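Local coordinates for protein Xaa-Pro dipeptidase (Pyrococcus horikoshii, PDB 1WY2) that probably cleaves dipeptides that carry a C-terminal proline and a nonpolar N-terminal residue, working as a metal-dependent homodimeric peptidase, at residues V56-Y61 with K74-D79; G157-E162 with D200-R205. All blocks are in the same frame, centred on the assembly; numbering follows the deposited sequence.

Contact 1: residues V56-Y61 with K74-D79; sequences VPELEY and KFKKMD
The beta-alpha-beta unit of strand 51-57, helix 58-67 and strand 72-75 closes where Val56 bridges Lys74 in parallel, a worked example of how such a crossover brings its two strands side by side. Phe75 N donates to Val56 O at 3.1 Å (N-H...O 149°). The CA of Lys74 also faces Val56 O at 3.2 Å, a CA-H...O contact that adds a second, softer hold. Beyond this bridge the strands part, and Glu58 N reaches Phe75 O only in a long, weak bond.

Side chains extend the contact. Phe75 has CG between its backbone N and carbonyl carbon (chi1 61°), which swings the ring back beside Pro57. Pro57 CA lies over the face of the Phe75 ring, 4.3 Å from the centroid, in a CH-pi contact, while Pro57 CG meets CZ of Phe75 at 3.8 Å. Tyr61, from the helix, meets Lys74: with the lysine chain bent at chi2 (-72°), Lys74 CD lies over one face of the Tyr61 ring, 3.6 Å from its centroid, a second CH-pi contact. At the exposed margin the carboxylate of Glu58 rests against the methylenes of Lys76, Glu58 OE2 being 3.2 Å from Lys76 CG, and the opposite charges lie near each other without forming a salt bridge.

Tyr61 also packs on Val72, so helix 58-67 leans on strand 72-75, the outermost of its sheet within the chain. Past that strand, Glu80 OE2 accepts from Lys76 N and Lys77 N at the start of helix 78-85.

Contact 2: residues G157-E162 with D200-R205; sequences GKKERE and DKRIER
Ile203 N donates to Lys158 O at 2.7 Å in a nearly straight bond (172°), one of three firm backbone bonds joining the two segments. Gly157 N to Ile203 O, equally short, and Glu160 N to Lys201 O at 3.0 Å complete the set, and the chains run past each other in opposite senses up to the N terminus of helix 160-173, where Lys159 is the N-cap residue.

Arg202 adds a side-chain bond of its own. Extended from CG to NE, its chain reaches past Gly157, and Arg202 NH1 donates to Gly157 O at 2.7 Å, the oxygen somewhat tilted from the guanidinium plane. Over one face of that guanidinium sits Lys159 CE, offset toward the rim. Lys159 leaves its backbone with CG opposite N (chi1 180°) and runs alongside Asp200, Lys159 CG meeting Asp200 O at 3.5 Å and NZ forming a long salt bridge of 3.8 Å with Asp200 OD1. Asp200 OD2 forms a salt bridge with Arg161 NH2 at 3.1 Å, its hydrogen bond weak and bent, and lies at the edge of the Arg161 guanidinium, the two flat groups turned 58° apart. With an alanine in place of Lys159, Asp200 OD1 is likely to lose its ammonium partner and the guanidinium of Arg202 the methylene that covers one face.

Deeper in, Glu160 crosses the aliphatic part of Lys201, while its carboxylate is held by Ser187, Ser199 and Arg190. Lys159 NZ and Arg202 NH2 lie 4.2 Å apart, a repulsion probably tempered by Asp200, which pairs with both Lys159 and Arg161, and by Glu162 near Arg202. The backbone bonds fix the register, and the weaker charge network secures the start of the helix to the loop leading to strand 208-217.

Overall arrangement
Read from the N terminus, the two contacts illustrate closure in series, with neither nesting nor crossing. Contact 1 comes first and closes a short excursion of 12 residues, the rest of helix 58-67, the turn and the start of strand 72-75, within the creatinase/prolidase N-terminal domain. The chain then runs on through helix 130-153 before contact 2 opens. This second closure spans 37 residues, including most of helix 160-173 and strands 178-179 and 184-187, and ties the helix start to the loop before strand 208-217 in the M24 metallopeptidase region. The centres lie about 47 Å apart and the nearest atoms about 29 Å, yet both contacts touch the second subunit.

Contact 1: residues V56-Y61 with K74-D79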
loop_
_atom_site.group_PDB
_atom_site.type_symbol
_atom_site.label_atom_id
_atom_site.label_comp_id
_atom_site.label_asym_id
_atom_site.label_seq_id
_atom_site.Cartn_x
_atom_site.Cartn_y
_atom_site.Cartn_z
ATOM N N VAL A 56 -6.399 19.469 6.350
ATOM C CA VAL A 56 -5.126 18.838 6.018
ATOM C C VAL A 56 -3.962 19.453 6.783
ATOM O O VAL A 56 -4.050 20.582 7.270
ATOM C CB VAL A 56 -4.818 18.960 4.509
ATOM C CG1 VAL A 56 -5.896 18.266 3.693
ATOM C CG2 VAL A 56 -4.717 20.423 4.119
ATOM N N PRO A 57 -2.857 18.700 6.918
ATOM C CA PRO A 57 -1.674 19.198 7.626
ATOM C C PRO A 57 -1.054 20.318 6.792
ATOM O O PRO A 57 -1.321 20.423 5.596
ATOM C CB PRO A 57 -0.769 17.967 7.693
ATOM C CG PRO A 57 -1.739 16.825 7.694
ATOM C CD PRO A 57 -2.733 17.258 6.642
ATOM N N GLU A 58 -0.224 21.147 7.417
ATOM C CA GLU A 58 0.417 22.251 6.709
ATOM C C GLU A 58 1.162 21.799 5.453
ATOM O O GLU A 58 1.121 22.472 4.424
ATOM C CB GLU A 58 1.382 22.986 7.641
ATOM C CG GLU A 58 0.706 23.616 8.848
ATOM C CD GLU A 58 1.671 24.400 9.717
ATOM O OE1 GLU A 58 2.611 23.790 10.270
ATOM O OE2 GLU A 58 1.489 25.630 9.846
ATOM N N LEU A 59 1.839 20.659 5.539
ATOM C CA LEU A 59 2.594 20.132 4.405
ATOM C C LEU A 59 1.701 19.560 3.305
ATOM O O LEU A 59 2.168 18.807 2.451
ATOM C CB LEU A 59 3.570 19.050 4.878
ATOM C CG LEU A 59 4.708 19.487 5.807
ATOM C CD1 LEU A 59 5.488 18.262 6.272
ATOM C CD2 LEU A 59 5.623 20.461 5.076
ATOM N N GLU A 60 0.421 19.920 3.326
ATOM C CA GLU A 60 -0.526 19.433 2.327
ATOM C C GLU A 60 -1.494 20.519 1.888
ATOM O O GLU A 60 -2.166 20.388 0.865
ATOM C CB GLU A 60 -1.329 18.256 2.891
ATOM C CG GLU A 60 -0.506 17.013 3.149
ATOM C CD GLU A 60 0.012 16.395 1.869
ATOM O OE1 GLU A 60 0.604 17.125 1.048
ATOM O OE2 GLU A 60 -0.168 15.178 1.681
ATOM N N TYR A 61 -1.553 21.594 2.667
ATOM C CA TYR A 61 -2.461 22.704 2.403
ATOM C C TYR A 61 -2.432 23.291 0.994
ATOM O O TYR A 61 -3.449 23.301 0.302
ATOM C CB TYR A 61 -2.217 23.827 3.411
ATOM C CG TYR A 61 -3.189 24.973 3.267
ATOM C CD1 TYR A 61 -4.550 24.792 3.518
ATOM C CD2 TYR A 61 -2.756 26.233 2.857
ATOM C CE1 TYR A 61 -5.456 25.838 3.364
ATOM C CE2 TYR A 61 -3.653 27.286 2.699
ATOM C CZ TYR A 61 -5.002 27.082 2.953
ATOM O OH TYR A 61 -5.894 28.119 2.788
ATOM N N LYS A 74 -6.324 24.202 7.037
ATOM C CA LYS A 74 -5.096 23.553 7.471
ATOM C C LYS A 74 -4.954 23.622 8.982
ATOM O O LYS A 74 -5.498 24.520 9.627
ATOM C CB LYS A 74 -3.873 24.196 6.804
ATOM C CG LYS A 74 -3.602 25.642 7.203
ATOM C CD LYS A 74 -4.616 26.604 6.607
ATOM C CE LYS A 74 -4.235 28.052 6.902
ATOM N NZ LYS A 74 -5.156 29.024 6.246
ATOM N N PHE A 75 -4.234 22.657 9.543
ATOM C CA PHE A 75 -3.999 22.607 10.979
ATOM C C PHE A 75 -2.545 22.234 11.235
ATOM O O PHE A 75 -1.929 21.527 10.437
ATOM C CB PHE A 75 -4.944 21.596 11.645
ATOM C CG PHE A 75 -4.778 20.182 11.156
ATOM C CD1 PHE A 75 -3.729 19.388 11.614
ATOM C CD2 PHE A 75 -5.674 19.643 10.237
ATOM C CE1 PHE A 75 -3.576 18.078 11.165
ATOM C CE2 PHE A 75 -5.530 18.335 9.781
ATOM C CZ PHE A 75 -4.477 17.551 10.247
ATOM N N LYS A 76 -1.997 22.727 12.340
ATOM C CA LYS A 76 -0.611 22.446 12.691
ATOM C C LYS A 76 -0.521 21.208 13.573
ATOM O O LYS A 76 0.410 20.414 13.454
ATOM C CB LYS A 76 0.000 23.646 13.418
ATOM C CG LYS A 76 -0.036 24.937 12.617
ATOM C CD LYS A 76 0.578 26.089 13.400
ATOM C CE LYS A 76 0.542 27.384 12.607
ATOM N NZ LYS A 76 1.087 28.529 13.389
ATOM N N LYS A 77 -1.500 21.046 14.457
ATOM C CA LYS A 77 -1.534 19.904 15.361
ATOM C C LYS A 77 -2.926 19.280 15.356
ATOM O O LYS A 77 -3.929 19.979 15.207
ATOM C CB LYS A 77 -1.153 20.350 16.776
ATOM C CG LYS A 77 -0.963 19.212 17.766
ATOM C CD LYS A 77 -0.459 19.726 19.114
ATOM C CE LYS A 77 0.924 20.356 18.995
ATOM N NZ LYS A 77 1.944 19.379 18.510
ATOM N N MET A 78 -2.982 17.961 15.513
ATOM C CA MET A 78 -4.250 17.242 15.517
ATOM C C MET A 78 -5.269 17.808 16.496
ATOM O O MET A 78 -6.474 17.721 16.258
ATOM C CB MET A 78 -4.017 15.761 15.820
ATOM C CG MET A 78 -3.536 14.954 14.626
ATOM S SD MET A 78 -4.746 14.961 13.282
ATOM C CE MET A 78 -5.897 13.722 13.855
ATOM N N ASP A 79 -4.793 18.383 17.596
ATOM C CA ASP A 79 -5.696 18.955 18.589
ATOM C C ASP A 79 -6.606 19.989 17.941
ATOM O O ASP A 79 -7.749 20.175 18.360
ATOM C CB ASP A 79 -4.903 19.597 19.728
ATOM C CG ASP A 79 -4.059 18.592 20.489
ATOM O OD1 ASP A 79 -4.622 17.586 20.974
ATOM O OD2 ASP A 79 -2.836 18.808 20.604
#

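Contact 2: residues G157-E162 with D200-R205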
loop_
_atom_site.group_PDB
_atom_site.type_symbol
_atom_site.label_atom_id
_atom_site.label_comp_id
_atom_site.label_asym_id
_atom_site.label_seq_id
_atom_site.Cartn_x
_atom_site.Cartn_y
_atom_site.Cartn_z
ATOM N N GLY A 157 14.811 -19.534 -19.302
ATOM C CA GLY A 157 15.999 -18.872 -18.789
ATOM C C GLY A 157 15.743 -17.530 -18.126
ATOM O O GLY A 157 16.513 -17.098 -17.268
ATOM N N LYS A 158 14.663 -16.863 -18.521
ATOM C CA LYS A 158 14.324 -15.558 -17.960
ATOM C C LYS A 158 13.885 -15.653 -16.500
ATOM O O LYS A 158 13.213 -16.605 -16.105
ATOM C CB LYS A 158 13.198 -14.912 -18.775
ATOM C CG LYS A 158 13.463 -14.815 -20.268
ATOM C CD LYS A 158 14.553 -13.802 -20.578
ATOM C CE LYS A 158 14.417 -13.262 -21.996
ATOM N NZ LYS A 158 15.113 -11.958 -22.166
ATOM N N LYS A 159 14.274 -14.661 -15.705
ATOM C CA LYS A 159 13.894 -14.617 -14.299
ATOM C C LYS A 159 12.529 -13.925 -14.201
ATOM O O LYS A 159 12.321 -12.873 -14.807
ATOM C CB LYS A 159 14.943 -13.839 -13.498
ATOM C CG LYS A 159 14.637 -13.729 -12.015
ATOM C CD LYS A 159 15.764 -13.032 -11.254
ATOM C CE LYS A 159 17.048 -13.849 -11.282
ATOM N NZ LYS A 159 18.117 -13.242 -10.436
ATOM N N GLU A 160 11.604 -14.515 -13.447
ATOM C CA GLU A 160 10.259 -13.954 -13.292
ATOM C C GLU A 160 10.276 -12.473 -12.925
ATOM O O GLU A 160 9.587 -11.660 -13.544
ATOM C CB GLU A 160 9.484 -14.716 -12.217
ATOM C CG GLU A 160 9.323 -16.204 -12.489
ATOM C CD GLU A 160 8.609 -16.917 -11.356
ATOM O OE1 GLU A 160 8.630 -16.395 -10.222
ATOM O OE2 GLU A 160 8.041 -18.005 -11.593
ATOM N N ARG A 161 11.063 -12.131 -11.913
ATOM C CA ARG A 161 11.162 -10.751 -11.450
ATOM C C ARG A 161 11.648 -9.789 -12.527
ATOM O O ARG A 161 11.237 -8.630 -12.559
ATOM C CB ARG A 161 12.098 -10.671 -10.244
ATOM C CG ARG A 161 12.316 -9.258 -9.726
ATOM C CD ARG A 161 11.961 -9.167 -8.261
ATOM N NE ARG A 161 12.551 -10.263 -7.501
ATOM C CZ ARG A 161 12.121 -10.657 -6.310
ATOM N NH1 ARG A 161 11.094 -10.045 -5.739
ATOM N NH2 ARG A 161 12.709 -11.674 -5.695
ATOM N N GLU A 162 12.530 -10.259 -13.405
ATOM C CA GLU A 162 13.046 -9.401 -14.462
ATOM C C GLU A 162 11.962 -9.112 -15.491
ATOM O O GLU A 162 11.908 -8.018 -16.055
ATOM C CB GLU A 162 14.277 -10.043 -15.118
ATOM C CG GLU A 162 15.529 -9.913 -14.256
ATOM C CD GLU A 162 16.732 -10.656 -14.810
ATOM O OE1 GLU A 162 16.862 -10.767 -16.047
ATOM O OE2 GLU A 162 17.562 -11.109 -13.998
ATOM N N ASP A 200 12.613 -14.830 -7.977
ATOM C CA ASP A 200 13.911 -15.044 -8.604
ATOM C C ASP A 200 13.963 -16.324 -9.429
ATOM O O ASP A 200 14.954 -16.591 -10.110
ATOM C CB ASP A 200 15.014 -15.062 -7.544
ATOM C CG ASP A 200 15.240 -13.703 -6.924
ATOM O OD1 ASP A 200 15.498 -12.743 -7.683
ATOM O OD2 ASP A 200 15.161 -13.588 -5.684
ATOM N N LYS A 201 12.896 -17.115 -9.370
ATOM C CA LYS A 201 12.837 -18.358 -10.128
ATOM C C LYS A 201 12.987 -18.079 -11.615
ATOM O O LYS A 201 12.435 -17.109 -12.129
ATOM C CB LYS A 201 11.503 -19.074 -9.898
ATOM C CG LYS A 201 11.331 -20.329 -10.756
ATOM C CD LYS A 201 9.951 -20.953 -10.582
ATOM C CE LYS A 201 9.807 -22.228 -11.401
ATOM N NZ LYS A 201 9.990 -22.010 -12.864
ATOM N N ARG A 202 13.739 -18.928 -12.306
ATOM C CA ARG A 202 13.905 -18.756 -13.737
ATOM C C ARG A 202 12.900 -19.639 -14.459
ATOM O O ARG A 202 12.637 -20.772 -14.052
ATOM C CB ARG A 202 15.335 -19.090 -14.166
ATOM C CG ARG A 202 16.330 -18.002 -13.768
ATOM C CD ARG A 202 17.735 -18.262 -14.281
ATOM N NE ARG A 202 18.651 -17.199 -13.869
ATOM C CZ ARG A 202 18.664 -15.970 -14.380
ATOM N NH1 ARG A 202 17.813 -15.634 -15.341
ATOM N NH2 ARG A 202 19.529 -15.074 -13.926
ATOM N N ILE A 203 12.324 -19.097 -15.522
ATOM C CA ILE A 203 11.331 -19.806 -16.318
ATOM C C ILE A 203 11.967 -20.934 -17.135
ATOM O O ILE A 203 13.055 -20.775 -17.685
ATOM C CB ILE A 203 10.613 -18.802 -17.247
ATOM C CG1 ILE A 203 9.922 -17.739 -16.386
ATOM C CG2 ILE A 203 9.611 -19.519 -18.143
ATOM C CD1 ILE A 203 9.380 -16.559 -17.161
ATOM N N GLU A 204 11.287 -22.075 -17.207
ATOM C CA GLU A 204 11.801 -23.223 -17.957
ATOM C C GLU A 204 10.836 -23.607 -19.068
ATOM O O GLU A 204 9.638 -23.332 -18.978
ATOM C CB GLU A 204 11.987 -24.433 -17.036
ATOM C CG GLU A 204 12.740 -24.155 -15.745
ATOM C CD GLU A 204 12.977 -25.416 -14.935
ATOM O OE1 GLU A 204 13.895 -26.189 -15.288
ATOM O OE2 GLU A 204 12.239 -25.643 -13.953
ATOM N N ARG A 205 11.347 -24.246 -20.116
ATOM C CA ARG A 205 10.480 -24.664 -21.211
ATOM C C ARG A 205 9.499 -25.703 -20.676
ATOM O O ARG A 205 9.875 -26.575 -19.891
ATOM C CB ARG A 205 11.300 -25.249 -22.372
ATOM C CG ARG A 205 10.444 -25.720 -23.545
ATOM C CD ARG A 205 11.282 -26.014 -24.779
ATOM N NE ARG A 205 11.701 -24.794 -25.465
ATOM C CZ ARG A 205 10.922 -24.087 -26.280
ATOM N NH1 ARG A 205 9.679 -24.477 -26.517
ATOM N NH2 ARG A 205 11.384 -22.988 -26.860
#